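PDB 5SUH: MSM0271 protein, which probably builds part of the protein shell of the RMM bacterial microcompartment as a double-ringed trimer of tandem BMC domains. Local coordinates for residues 81-92 and 119-127; 42-50 and 194-203. One frame throughout, in Å; residues are numbered along the deposited sequence.

Interaction 1: 81-92 and 119-127; sequences VIDLALRAVPGV and AGEAILAGT
Helices 81-88 and 119-127 cross at an oblique angle, their segment axes 131° apart in direction and 8.0 Å from each other at closest approach, and the backbones come together most closely where the CA atoms of Ala-85 and Ala-119 lie 4.7 Å apart. Small residues make this possible. Ala-85 CB meets Ala-119 CB at 4.1 Å. One turn further on, Ala-88 CB touches Ala-122 CB at 3.6 Å. Leu-84 is a knob set into a hole formed by Ala-122, Ile-123, Gly-126 and Thr-127. Its CD1 methyl lies over Gly-126 CA at 4.0 Å, where a residue without a side chain lets it in close, and also reaches Thr-127 CG2. Both helices belong to the first of the two circularly permuted BMC domains, where they pack against strand 104-110 of the antiparallel sheet: Leu-106 touches Val-81, and Ile-108 touches both Ala-85 and Ala-119. Ile-123 packs beside them. With CG1 anti to its carbonyl carbon (chi1 -71°), it sends CD1 in between Val-81 CG1, 3.7 Å away, and Ala-85 CB; the valine and isoleucine side chains cross at about a right angle. Past the helix end, Val-89 lays CG2 against the backbone N of Ala-119, and Val-92, closing a type I turn that begins at Val-89, adds CG1 near the same alanine's CB. No hydrogen bond joins the two segments. The Thr-127 hydroxyl turns back to its own helix, where OG1 donates to Ile-123 O at 2.7 Å, leaving CG2 on the side of Leu-84. Elsewhere on helix 81-88, Arg-87 NH1 forms a salt bridge with Asp-83 OD1 and donates to the carbonyl O of Asp-147 of a second subunit.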
ATOM      1  N   VAL A  81       6.513 -12.486 -25.742  1.00 50.46           N
ATOM      2  CA  VAL A  81       6.519 -11.284 -26.579  1.00 55.95           C
ATOM      3  C   VAL A  81       7.669 -10.308 -26.225  1.00 63.63           C
ATOM      4  O   VAL A  81       8.341  -9.789 -27.118  1.00 72.95           O
ATOM      5  CB  VAL A  81       5.161 -10.527 -26.467  1.00 60.94           C
ATOM      6  CG1 VAL A  81       5.227  -9.172 -27.166  1.00 48.10           C
ATOM      7  CG2 VAL A  81       4.020 -11.383 -27.019  1.00 58.46           C
ATOM      8  N   ILE A  82       7.916 -10.066 -24.937  1.00 50.64           N
ATOM      9  CA  ILE A  82       8.956  -9.103 -24.577  1.00 52.18           C
ATOM     10  C   ILE A  82      10.342  -9.668 -24.923  1.00 53.40           C
ATOM     11  O   ILE A  82      11.167  -8.946 -25.487  1.00 59.60           O
ATOM     12  CB  ILE A  82       8.890  -8.672 -23.058  1.00 59.18           C
ATOM     13  CG1 ILE A  82       9.905  -7.574 -22.752  1.00 59.77           C
ATOM     14  CG2 ILE A  82       9.146  -9.833 -22.090  1.00 46.11           C
ATOM     15  CD1 ILE A  82       9.796  -7.053 -21.340  1.00 59.68           C
ATOM     16  N   ASP A  83      10.564 -10.965 -24.678  1.00 47.29           N
ATOM     17  CA  ASP A  83      11.837 -11.597 -25.045  1.00 54.90           C
ATOM     18  C   ASP A  83      12.083 -11.501 -26.547  1.00 61.91           C
ATOM     19  O   ASP A  83      13.212 -11.249 -26.971  1.00 62.41           O
ATOM     20  CB  ASP A  83      11.868 -13.071 -24.615  1.00 58.48           C
ATOM     21  CG  ASP A  83      13.113 -13.821 -25.122  1.00 68.79           C
ATOM     22  OD1 ASP A  83      14.226 -13.557 -24.627  1.00 60.80           O
ATOM     23  OD2 ASP A  83      12.969 -14.675 -26.035  1.00 78.06           O
ATOM     24  N   LEU A  84      11.014 -11.640 -27.336  1.00 58.39           N
ATOM     25  CA  LEU A  84      11.140 -11.640 -28.781  1.00 59.59           C
ATOM     26  C   LEU A  84      11.649 -10.287 -29.231  1.00 59.09           C
ATOM     27  O   LEU A  84      12.498 -10.191 -30.117  1.00 66.26           O
ATOM     28  CB  LEU A  84       9.802 -11.968 -29.460  1.00 60.04           C
ATOM     29  CG  LEU A  84       9.449 -13.453 -29.599  1.00 70.85           C
ATOM     30  CD1 LEU A  84       8.019 -13.671 -30.098  1.00 63.77           C
ATOM     31  CD2 LEU A  84      10.437 -14.141 -30.506  1.00 72.31           C
ATOM     32  N   ALA A  85      11.153  -9.249 -28.574  1.00 54.23           N
ATOM     33  CA  ALA A  85      11.503  -7.891 -28.924  1.00 58.79           C
ATOM     34  C   ALA A  85      12.912  -7.545 -28.439  1.00 63.79           C
ATOM     35  O   ALA A  85      13.739  -7.046 -29.210  1.00 64.50           O
ATOM     36  CB  ALA A  85      10.493  -6.925 -28.342  1.00 45.11           C
ATOM     37  N   LEU A  86      13.186  -7.845 -27.172  1.00 58.32           N
ATOM     38  CA  LEU A  86      14.427  -7.428 -26.524  1.00 58.64           C
ATOM     39  C   LEU A  86      15.635  -8.138 -27.146  1.00 57.78           C
ATOM     40  O   LEU A  86      16.758  -7.635 -27.101  1.00 65.65           O
ATOM     41  CB  LEU A  86      14.375  -7.727 -25.024  1.00 46.47           C
ATOM     42  CG  LEU A  86      13.605  -6.754 -24.130  1.00 46.38           C
ATOM     43  CD1 LEU A  86      14.099  -6.818 -22.705  1.00 57.87           C
ATOM     44  CD2 LEU A  86      13.518  -5.310 -24.639  1.00 44.82           C
ATOM     45  N   ARG A  87      15.416  -9.293 -27.761  1.00 54.28           N
ATOM     46  CA  ARG A  87      16.555 -10.011 -28.301  1.00 63.47           C
ATOM     47  C   ARG A  87      16.794  -9.714 -29.784  1.00 67.49           C
ATOM     48  O   ARG A  87      17.917  -9.862 -30.271  1.00 75.36           O
ATOM     49  CB  ARG A  87      16.351 -11.517 -28.104  1.00 70.62           C
ATOM     50  CG  ARG A  87      17.620 -12.326 -28.226  1.00 78.08           C
ATOM     51  CD  ARG A  87      17.350 -13.791 -28.014  1.00 93.09           C
ATOM     52  NE  ARG A  87      16.906 -14.109 -26.664  1.00 98.55           N
ATOM     53  CZ  ARG A  87      17.711 -14.227 -25.612  1.00 94.28           C
ATOM     54  NH1 ARG A  87      17.190 -14.539 -24.434  1.00 92.10           N
ATOM     55  NH2 ARG A  87      19.020 -14.015 -25.731  1.00 87.14           N
ATOM     56  N   ALA A  88      15.774  -9.196 -30.466  1.00 60.28           N
ATOM     57  CA  ALA A  88      15.904  -8.755 -31.853  1.00 52.90           C
ATOM     58  C   ALA A  88      16.570  -7.390 -31.970  1.00 67.56           C
ATOM     59  O   ALA A  88      17.384  -7.162 -32.865  1.00 70.05           O
ATOM     60  CB  ALA A  88      14.545  -8.714 -32.509  1.00 52.44           C
ATOM     61  N   VAL A  89      16.156  -6.469 -31.096  1.00 70.71           N
ATOM     62  CA  VAL A  89      16.683  -5.110 -31.063  1.00 64.30           C
ATOM     63  C   VAL A  89      17.081  -4.702 -29.639  1.00 63.60           C
ATOM     64  O   VAL A  89      16.276  -4.130 -28.909  1.00 71.06           O
ATOM     65  CB  VAL A  89      15.656  -4.104 -31.614  1.00 65.69           C
ATOM     66  CG1 VAL A  89      16.329  -2.754 -31.881  1.00 64.70           C
ATOM     67  CG2 VAL A  89      14.987  -4.655 -32.888  1.00 62.79           C
ATOM     68  N   PRO A  90      18.324  -4.993 -29.239  1.00 70.08           N
ATOM     69  CA  PRO A  90      18.813  -4.726 -27.874  1.00 72.93           C
ATOM     70  C   PRO A  90      18.715  -3.250 -27.431  1.00 74.41           C
ATOM     71  O   PRO A  90      18.727  -2.982 -26.227  1.00 77.36           O
ATOM     72  CB  PRO A  90      20.274  -5.207 -27.927  1.00 69.66           C
ATOM     73  CG  PRO A  90      20.305  -6.211 -29.041  1.00 69.68           C
ATOM     74  CD  PRO A  90      19.327  -5.696 -30.060  1.00 77.16           C
ATOM     75  N   GLY A  91      18.649  -2.321 -28.384  1.00 70.83           N
ATOM     76  CA  GLY A  91      18.526  -0.898 -28.103  1.00 59.12           C
ATOM     77  C   GLY A  91      17.154  -0.362 -27.667  1.00 66.50           C
ATOM     78  O   GLY A  91      17.019   0.833 -27.379  1.00 75.27           O
ATOM     79  N   VAL A  92      16.118  -1.201 -27.637  1.00 55.54           N
ATOM     80  CA  VAL A  92      14.826  -0.726 -27.140  1.00 51.83           C
ATOM     81  C   VAL A  92      14.752  -1.014 -25.635  1.00 57.23           C
ATOM     82  O   VAL A  92      15.462  -1.879 -25.126  1.00 66.10           O
ATOM     83  CB  VAL A  92      13.601  -1.371 -27.894  1.00 58.32           C
ATOM     84  CG1 VAL A  92      13.681  -1.107 -29.411  1.00 44.10           C
ATOM     85  CG2 VAL A  92      13.476  -2.868 -27.619  1.00 53.22           C
ATOM     86  N   ALA A 119      11.475  -4.192 -33.805  1.00 58.10           N
ATOM     87  CA  ALA A 119      11.143  -5.032 -32.673  1.00 58.24           C
ATOM     88  C   ALA A 119       9.697  -5.510 -32.800  1.00 65.34           C
ATOM     89  O   ALA A 119       9.384  -6.660 -32.437  1.00 61.93           O
ATOM     90  CB  ALA A 119      11.374  -4.304 -31.372  1.00 45.05           C
ATOM     91  N   GLY A 120       8.832  -4.641 -33.333  1.00 58.11           N
ATOM     92  CA  GLY A 120       7.439  -4.988 -33.563  1.00 50.29           C
ATOM     93  C   GLY A 120       7.302  -6.134 -34.549  1.00 66.90           C
ATOM     94  O   GLY A 120       6.476  -7.045 -34.373  1.00 75.66           O
ATOM     95  N   GLU A 121       8.127  -6.102 -35.587  1.00 66.40           N
ATOM     96  CA  GLU A 121       8.119  -7.147 -36.601  1.00 68.05           C
ATOM     97  C   GLU A 121       8.611  -8.503 -36.036  1.00 67.27           C
ATOM     98  O   GLU A 121       8.093  -9.561 -36.402  1.00 74.44           O
ATOM     99  CB  GLU A 121       8.943  -6.688 -37.804  1.00 69.10           C
ATOM    100  CG  GLU A 121       8.288  -5.533 -38.550  1.00 83.15           C
ATOM    101  CD  GLU A 121       9.235  -4.802 -39.503  1.00107.60           C
ATOM    102  OE1 GLU A 121      10.470  -5.006 -39.426  1.00114.92           O
ATOM    103  OE2 GLU A 121       8.743  -3.989 -40.316  1.00113.24           O
ATOM    104  N   ALA A 122       9.590  -8.484 -35.140  1.00 60.93           N
ATOM    105  CA  ALA A 122      10.055  -9.733 -34.525  1.00 60.28           C
ATOM    106  C   ALA A 122       8.933 -10.418 -33.749  1.00 58.95           C
ATOM    107  O   ALA A 122       8.819 -11.645 -33.734  1.00 66.06           O
ATOM    108  CB  ALA A 122      11.250  -9.468 -33.594  1.00 49.27           C
ATOM    109  N   ILE A 123       8.100  -9.605 -33.114  1.00 56.64           N
ATOM    110  CA  ILE A 123       6.976 -10.099 -32.324  1.00 57.72           C
ATOM    111  C   ILE A 123       5.923 -10.759 -33.217  1.00 67.18           C
ATOM    112  O   ILE A 123       5.422 -11.860 -32.919  1.00 57.89           O
ATOM    113  CB  ILE A 123       6.350  -8.954 -31.519  1.00 55.40           C
ATOM    114  CG1 ILE A 123       7.300  -8.531 -30.382  1.00 50.28           C
ATOM    115  CG2 ILE A 123       5.005  -9.377 -30.989  1.00 54.22           C
ATOM    116  CD1 ILE A 123       6.951  -7.184 -29.711  1.00 48.62           C
ATOM    117  N   LEU A 124       5.614 -10.083 -34.325  1.00 69.72           N
ATOM    118  CA  LEU A 124       4.646 -10.587 -35.286  1.00 65.77           C
ATOM    119  C   LEU A 124       5.106 -11.888 -35.927  1.00 64.47           C
ATOM    120  O   LEU A 124       4.347 -12.866 -35.982  1.00 55.90           O
ATOM    121  CB  LEU A 124       4.381  -9.542 -36.373  1.00 63.88           C
ATOM    122  CG  LEU A 124       3.607  -8.298 -35.922  1.00 63.41           C
ATOM    123  CD1 LEU A 124       3.379  -7.396 -37.121  1.00 52.75           C
ATOM    124  CD2 LEU A 124       2.280  -8.662 -35.233  1.00 49.46           C
ATOM    125  N   ALA A 125       6.361 -11.910 -36.371  1.00 67.73           N
ATOM    126  CA  ALA A 125       6.928 -13.093 -37.032  1.00 65.39           C
ATOM    127  C   ALA A 125       7.021 -14.283 -36.071  1.00 64.97           C
ATOM    128  O   ALA A 125       6.626 -15.391 -36.407  1.00 69.71           O
ATOM    129  CB  ALA A 125       8.298 -12.775 -37.607  1.00 54.64           C
ATOM    130  N   GLY A 126       7.511 -14.030 -34.863  1.00 60.65           N
ATOM    131  CA  GLY A 126       7.687 -15.070 -33.869  1.00 61.57           C
ATOM    132  C   GLY A 126       6.404 -15.606 -33.251  1.00 69.02           C
ATOM    133  O   GLY A 126       6.435 -16.583 -32.510  1.00 73.66           O
ATOM    134  N   THR A 127       5.275 -14.958 -33.508  1.00 72.07           N
ATOM    135  CA  THR A 127       4.004 -15.464 -32.985  1.00 69.85           C
ATOM    136  C   THR A 127       3.060 -15.859 -34.131  1.00 66.68           C
ATOM    137  O   THR A 127       1.946 -16.330 -33.895  1.00 69.29           O
ATOM    138  CB  THR A 127       3.313 -14.445 -32.071  1.00 62.56           C
ATOM    139  OG1 THR A 127       3.144 -13.219 -32.789  1.00 69.09           O
ATOM    140  CG2 THR A 127       4.149 -14.176 -30.846  1.00 59.33           C
TER

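Interaction 2: 42-50 and 194-203; sequences LQRQFAAYL and PGLTVVDVQM
Gln-45 and Tyr-49, one helical turn apart, carry short helix 44-49 onto strand 197-202, so that a helix of the first BMC domain lies along the outermost strand, within this chain, of the second domain's sheet. The segment axes are 25° from parallel and 8.9 Å apart. Among the hydrogen bonds, the carboxamide of Gln-45 makes two with backbone atoms at the start of the strand: OE1 accepts a nearly straight bond from Val-198 N (2.9 Å, 174°), while NE2 donates to the O of Leu-196, just before it, which lies close to the amide plane. Gripped at both ends, the amide has its rotation fixed. Apolar contacts follow farther along the strand. Val-201 CG2 sits over one face of the Tyr-49 ring in a CH-pi contact, 4.2 Å from the centroid, and Met-203 CE comes to the edge of the Phe-46 ring, 4.0 Å from CE1. The strand carries a classic beta bulge, Val-199 and Asp-200 both facing Tyr-211; Asp-200 OD2 forms a salt bridge with Arg-160. Tyr-49, its CG anti to the backbone N (chi1 -174°), extends its ring to the strand, where just past the bulge Val-201 N points at OH, 2.9 Å away, although the modelled place of that oxygen is uncertain.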
ATOM      1  N   LEU A  42       6.235  10.877 -28.940  1.00 55.32           N
ATOM      2  CA  LEU A  42       5.525  11.076 -27.650  1.00 61.90           C
ATOM      3  C   LEU A  42       5.445  12.541 -27.177  1.00 59.42           C
ATOM      4  O   LEU A  42       6.454  13.244 -27.133  1.00 57.20           O
ATOM      5  CB  LEU A  42       6.166  10.227 -26.537  1.00 51.23           C
ATOM      6  CG  LEU A  42       5.988   8.710 -26.703  1.00 49.98           C
ATOM      7  CD1 LEU A  42       6.803   7.971 -25.676  1.00 40.08           C
ATOM      8  CD2 LEU A  42       4.521   8.307 -26.609  1.00 44.73           C
ATOM      9  N   GLN A  43       4.244  12.994 -26.814  1.00 51.88           N
ATOM     10  CA  GLN A  43       4.085  14.348 -26.277  1.00 51.34           C
ATOM     11  C   GLN A  43       4.503  14.398 -24.786  1.00 47.24           C
ATOM     12  O   GLN A  43       4.464  13.384 -24.102  1.00 45.55           O
ATOM     13  CB  GLN A  43       2.640  14.843 -26.488  1.00 47.22           C
ATOM     14  CG  GLN A  43       2.159  14.764 -27.909  1.00 49.21           C
ATOM     15  CD  GLN A  43       3.014  15.580 -28.883  1.00 48.96           C
ATOM     16  OE1 GLN A  43       3.009  16.807 -28.863  1.00 60.05           O
ATOM     17  NE2 GLN A  43       3.751  14.886 -29.742  1.00 54.83           N
ATOM     18  N   ARG A  44       4.895  15.564 -24.272  1.00 53.95           N
ATOM     19  CA  ARG A  44       5.595  15.563 -22.975  1.00 65.94           C
ATOM     20  C   ARG A  44       4.736  15.214 -21.745  1.00 69.78           C
ATOM     21  O   ARG A  44       5.236  14.563 -20.828  1.00 72.83           O
ATOM     22  CB  ARG A  44       6.300  16.902 -22.763  1.00 59.58           C
ATOM     23  CG  ARG A  44       5.411  18.043 -22.392  1.00 60.87           C
ATOM     24  CD  ARG A  44       6.252  19.273 -22.128  1.00 65.31           C
ATOM     25  NE  ARG A  44       5.436  20.387 -21.655  1.00 77.67           N
ATOM     26  CZ  ARG A  44       5.903  21.606 -21.408  1.00 81.91           C
ATOM     27  NH1 ARG A  44       7.194  21.884 -21.590  1.00 66.96           N
ATOM     28  NH2 ARG A  44       5.074  22.543 -20.973  1.00 87.92           N
ATOM     29  N   GLN A  45       3.456  15.589 -21.725  1.00 67.37           N
ATOM     30  CA  GLN A  45       2.602  15.209 -20.594  1.00 62.04           C
ATOM     31  C   GLN A  45       2.352  13.729 -20.567  1.00 56.25           C
ATOM     32  O   GLN A  45       2.288  13.100 -19.504  1.00 57.45           O
ATOM     33  CB  GLN A  45       1.257  15.892 -20.647  1.00 53.84           C
ATOM     34  CG  GLN A  45       1.206  17.216 -20.049  1.00 65.03           C
ATOM     35  CD  GLN A  45      -0.216  17.655 -19.840  1.00 69.26           C
ATOM     36  OE1 GLN A  45      -0.858  17.277 -18.850  1.00 63.69           O
ATOM     37  NE2 GLN A  45      -0.723  18.463 -20.767  1.00 79.76           N
ATOM     38  N   PHE A  46       2.143  13.173 -21.745  1.00 55.00           N
ATOM     39  CA  PHE A  46       1.774  11.780 -21.767  1.00 64.17           C
ATOM     40  C   PHE A  46       2.988  10.922 -21.475  1.00 65.32           C
ATOM     41  O   PHE A  46       2.863   9.910 -20.789  1.00 61.44           O
ATOM     42  CB  PHE A  46       1.094  11.400 -23.089  1.00 53.82           C
ATOM     43  CG  PHE A  46       0.856   9.942 -23.213  1.00 49.90           C
ATOM     44  CD1 PHE A  46       0.010   9.298 -22.322  1.00 49.09           C
ATOM     45  CD2 PHE A  46       1.509   9.198 -24.199  1.00 46.85           C
ATOM     46  CE1 PHE A  46      -0.186   7.923 -22.420  1.00 64.43           C
ATOM     47  CE2 PHE A  46       1.321   7.831 -24.308  1.00 44.51           C
ATOM     48  CZ  PHE A  46       0.472   7.184 -23.429  1.00 54.25           C
ATOM     49  N   ALA A  47       4.159  11.371 -21.931  1.00 79.94           N
ATOM     50  CA  ALA A  47       5.430  10.665 -21.712  1.00 89.71           C
ATOM     51  C   ALA A  47       5.777  10.570 -20.227  1.00 91.52           C
ATOM     52  O   ALA A  47       6.321   9.570 -19.755  1.00 93.65           O
ATOM     53  CB  ALA A  47       6.554  11.350 -22.469  1.00 92.49           C
ATOM     54  N   ALA A  48       5.395  11.597 -19.484  1.00 90.59           N
ATOM     55  CA  ALA A  48       5.725  11.658 -18.077  1.00 85.03           C
ATOM     56  C   ALA A  48       4.708  10.844 -17.304  1.00 78.66           C
ATOM     57  O   ALA A  48       5.032  10.182 -16.325  1.00 84.51           O
ATOM     58  CB  ALA A  48       5.740  13.100 -17.602  1.00 74.07           C
ATOM     59  N   TYR A  49       3.494  10.809 -17.813  1.00 83.84           N
ATOM     60  CA  TYR A  49       2.445  10.088 -17.138  1.00 90.10           C
ATOM     61  C   TYR A  49       2.813   8.596 -16.932  1.00 97.43           C
ATOM     62  O   TYR A  49       2.589   8.049 -15.841  1.00 99.32           O
ATOM     63  CB  TYR A  49       1.135  10.236 -17.915  1.00 85.20           C
ATOM     64  CG  TYR A  49       0.010   9.632 -17.159  1.00 88.11           C
ATOM     65  CD1 TYR A  49      -0.640  10.366 -16.174  1.00 94.73           C
ATOM     66  CD2 TYR A  49      -0.374   8.314 -17.373  1.00 91.25           C
ATOM     67  CE1 TYR A  49      -1.660   9.817 -15.437  1.00 99.83           C
ATOM     68  CE2 TYR A  49      -1.388   7.749 -16.637  1.00 99.26           C
ATOM     69  CZ  TYR A  49      -2.029   8.507 -15.669  1.00102.21           C
ATOM     70  OH  TYR A  49      -3.042   7.961 -14.929  1.00108.60           O
ATOM     71  N   LEU A  50       3.402   7.961 -17.951  1.00 93.06           N
ATOM     72  CA  LEU A  50       3.815   6.553 -17.860  1.00 88.62           C
ATOM     73  C   LEU A  50       4.889   6.336 -16.785  1.00 88.70           C
ATOM     74  O   LEU A  50       5.909   7.033 -16.755  1.00 75.57           O
ATOM     75  CB  LEU A  50       4.339   6.045 -19.204  1.00 84.83           C
ATOM     76  CG  LEU A  50       3.391   5.690 -20.361  1.00 74.08           C
ATOM     77  CD1 LEU A  50       3.112   6.901 -21.163  1.00 67.59           C
ATOM     78  CD2 LEU A  50       4.029   4.690 -21.285  1.00 70.35           C
ATOM     79  N   PRO A 194      -2.273  21.241 -27.037  1.00 48.17           N
ATOM     80  CA  PRO A 194      -1.157  21.164 -26.061  1.00 51.22           C
ATOM     81  C   PRO A 194      -1.375  21.869 -24.707  1.00 50.96           C
ATOM     82  O   PRO A 194      -0.655  21.589 -23.755  1.00 57.91           O
ATOM     83  CB  PRO A 194       0.034  21.767 -26.837  1.00 38.62           C
ATOM     84  CG  PRO A 194      -0.577  22.573 -27.902  1.00 45.01           C
ATOM     85  CD  PRO A 194      -1.903  21.962 -28.262  1.00 46.59           C
ATOM     86  N   GLY A 195      -2.344  22.770 -24.615  1.00 60.13           N
ATOM     87  CA  GLY A 195      -2.682  23.409 -23.354  1.00 52.92           C
ATOM     88  C   GLY A 195      -3.499  22.560 -22.382  1.00 45.79           C
ATOM     89  O   GLY A 195      -3.727  22.970 -21.254  1.00 49.03           O
ATOM     90  N   LEU A 196      -3.970  21.388 -22.807  1.00 58.63           N
ATOM     91  CA  LEU A 196      -4.832  20.559 -21.949  1.00 51.40           C
ATOM     92  C   LEU A 196      -4.059  19.946 -20.786  1.00 51.28           C
ATOM     93  O   LEU A 196      -2.828  20.008 -20.721  1.00 47.63           O
ATOM     94  CB  LEU A 196      -5.529  19.437 -22.737  1.00 58.85           C
ATOM     95  CG  LEU A 196      -4.723  18.345 -23.477  1.00 71.19           C
ATOM     96  CD1 LEU A 196      -4.071  17.305 -22.586  1.00 66.54           C
ATOM     97  CD2 LEU A 196      -5.632  17.635 -24.438  1.00 71.86           C
ATOM     98  N   THR A 197      -4.814  19.356 -19.871  1.00 47.14           N
ATOM     99  CA  THR A 197      -4.252  18.720 -18.696  1.00 48.72           C
ATOM    100  C   THR A 197      -4.611  17.236 -18.694  1.00 51.33           C
ATOM    101  O   THR A 197      -5.785  16.886 -18.672  1.00 50.74           O
ATOM    102  CB  THR A 197      -4.788  19.354 -17.414  1.00 61.35           C
ATOM    103  OG1 THR A 197      -4.556  20.774 -17.426  1.00 72.90           O
ATOM    104  CG2 THR A 197      -4.134  18.705 -16.218  1.00 54.35           C
ATOM    105  N   VAL A 198      -3.616  16.362 -18.741  1.00 52.12           N
ATOM    106  CA  VAL A 198      -3.866  14.928 -18.643  1.00 42.51           C
ATOM    107  C   VAL A 198      -4.005  14.523 -17.170  1.00 53.00           C
ATOM    108  O   VAL A 198      -3.020  14.489 -16.419  1.00 58.17           O
ATOM    109  CB  VAL A 198      -2.762  14.151 -19.336  1.00 44.54           C
ATOM    110  CG1 VAL A 198      -3.045  12.663 -19.292  1.00 44.06           C
ATOM    111  CG2 VAL A 198      -2.644  14.643 -20.774  1.00 45.90           C
ATOM    112  N   VAL A 199      -5.243  14.267 -16.756  1.00 46.99           N
ATOM    113  CA  VAL A 199      -5.550  14.038 -15.347  1.00 49.07           C
ATOM    114  C   VAL A 199      -5.304  12.593 -14.955  1.00 49.87           C
ATOM    115  O   VAL A 199      -4.792  12.300 -13.880  1.00 61.03           O
ATOM    116  CB  VAL A 199      -7.010  14.440 -15.017  1.00 53.43           C
ATOM    117  CG1 VAL A 199      -7.353  14.121 -13.585  1.00 39.92           C
ATOM    118  CG2 VAL A 199      -7.231  15.922 -15.287  1.00 52.50           C
ATOM    119  N   ASP A 200      -5.659  11.692 -15.849  1.00 47.32           N
ATOM    120  CA  ASP A 200      -5.483  10.283 -15.601  1.00 50.72           C
ATOM    121  C   ASP A 200      -5.623   9.550 -16.923  1.00 44.09           C
ATOM    122  O   ASP A 200      -6.412   9.983 -17.770  1.00 43.51           O
ATOM    123  CB  ASP A 200      -6.519   9.788 -14.587  1.00 69.63           C
ATOM    124  CG  ASP A 200      -6.182   8.413 -14.028  1.00 79.68           C
ATOM    125  OD1 ASP A 200      -4.998   8.029 -14.075  1.00 81.32           O
ATOM    126  OD2 ASP A 200      -7.095   7.721 -13.534  1.00 85.49           O
ATOM    127  N   VAL A 201      -4.863   8.463 -17.095  1.00 38.55           N
ATOM    128  CA  VAL A 201      -4.979   7.583 -18.260  1.00 36.90           C
ATOM    129  C   VAL A 201      -4.948   6.153 -17.770  1.00 45.17           C
ATOM    130  O   VAL A 201      -3.894   5.671 -17.350  1.00 46.98           O
ATOM    131  CB  VAL A 201      -3.831   7.757 -19.299  1.00 41.15           C
ATOM    132  CG1 VAL A 201      -4.160   6.983 -20.572  1.00 42.25           C
ATOM    133  CG2 VAL A 201      -3.631   9.186 -19.643  1.00 41.18           C
ATOM    134  N   GLN A 202      -6.074   5.450 -17.834  1.00 52.69           N
ATOM    135  CA  GLN A 202      -6.083   4.054 -17.385  1.00 46.47           C
ATOM    136  C   GLN A 202      -5.987   3.138 -18.608  1.00 50.72           C
ATOM    137  O   GLN A 202      -6.950   3.017 -19.369  1.00 53.94           O
ATOM    138  CB  GLN A 202      -7.346   3.763 -16.596  1.00 60.34           C
ATOM    139  CG  GLN A 202      -7.204   2.665 -15.547  1.00 92.69           C
ATOM    140  CD  GLN A 202      -8.540   2.278 -14.914  1.00105.83           C
ATOM    141  OE1 GLN A 202      -9.333   3.136 -14.504  1.00106.85           O
ATOM    142  NE2 GLN A 202      -8.777   0.977 -14.802  1.00110.47           N
ATOM    143  N   MET A 203      -4.828   2.522 -18.832  1.00 48.81           N
ATOM    144  CA  MET A 203      -4.656   1.722 -20.048  1.00 49.24           C
ATOM    145  C   MET A 203      -4.618   0.193 -19.833  1.00 49.20           C
ATOM    146  O   MET A 203      -4.338  -0.557 -20.762  1.00 59.28           O
ATOM    147  CB  MET A 203      -3.427   2.192 -20.812  1.00 50.69           C
ATOM    148  CG  MET A 203      -2.123   1.960 -20.142  1.00 64.48           C
ATOM    149  SD  MET A 203      -0.836   2.734 -21.107  1.00 85.71           S
ATOM    150  CE  MET A 203      -1.117   4.404 -20.677  1.00 37.95           C
TER

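Interaction 1 stays within one BMC domain, pairing two helices that lie on the same sheet, whereas interaction 2 crosses between the tandem domains and joins elements 144 residues apart. The contacts do not touch: their centres are 26 Å apart, and along the chain 81-92 and 119-127 are nested inside the loop that interaction 2 closes. Both are partly buried, but interaction 2 lies nearer the middle of the chain, 10 Å from its centre against 20 Å. Their chemistry differs too: interaction 1 is wholly apolar across the helix pair, while interaction 2 adds side-chain hydrogen bonds to backbone atoms in and just before the strand. Each also borders another subunit, the second at 81-92 and the third at 42-50.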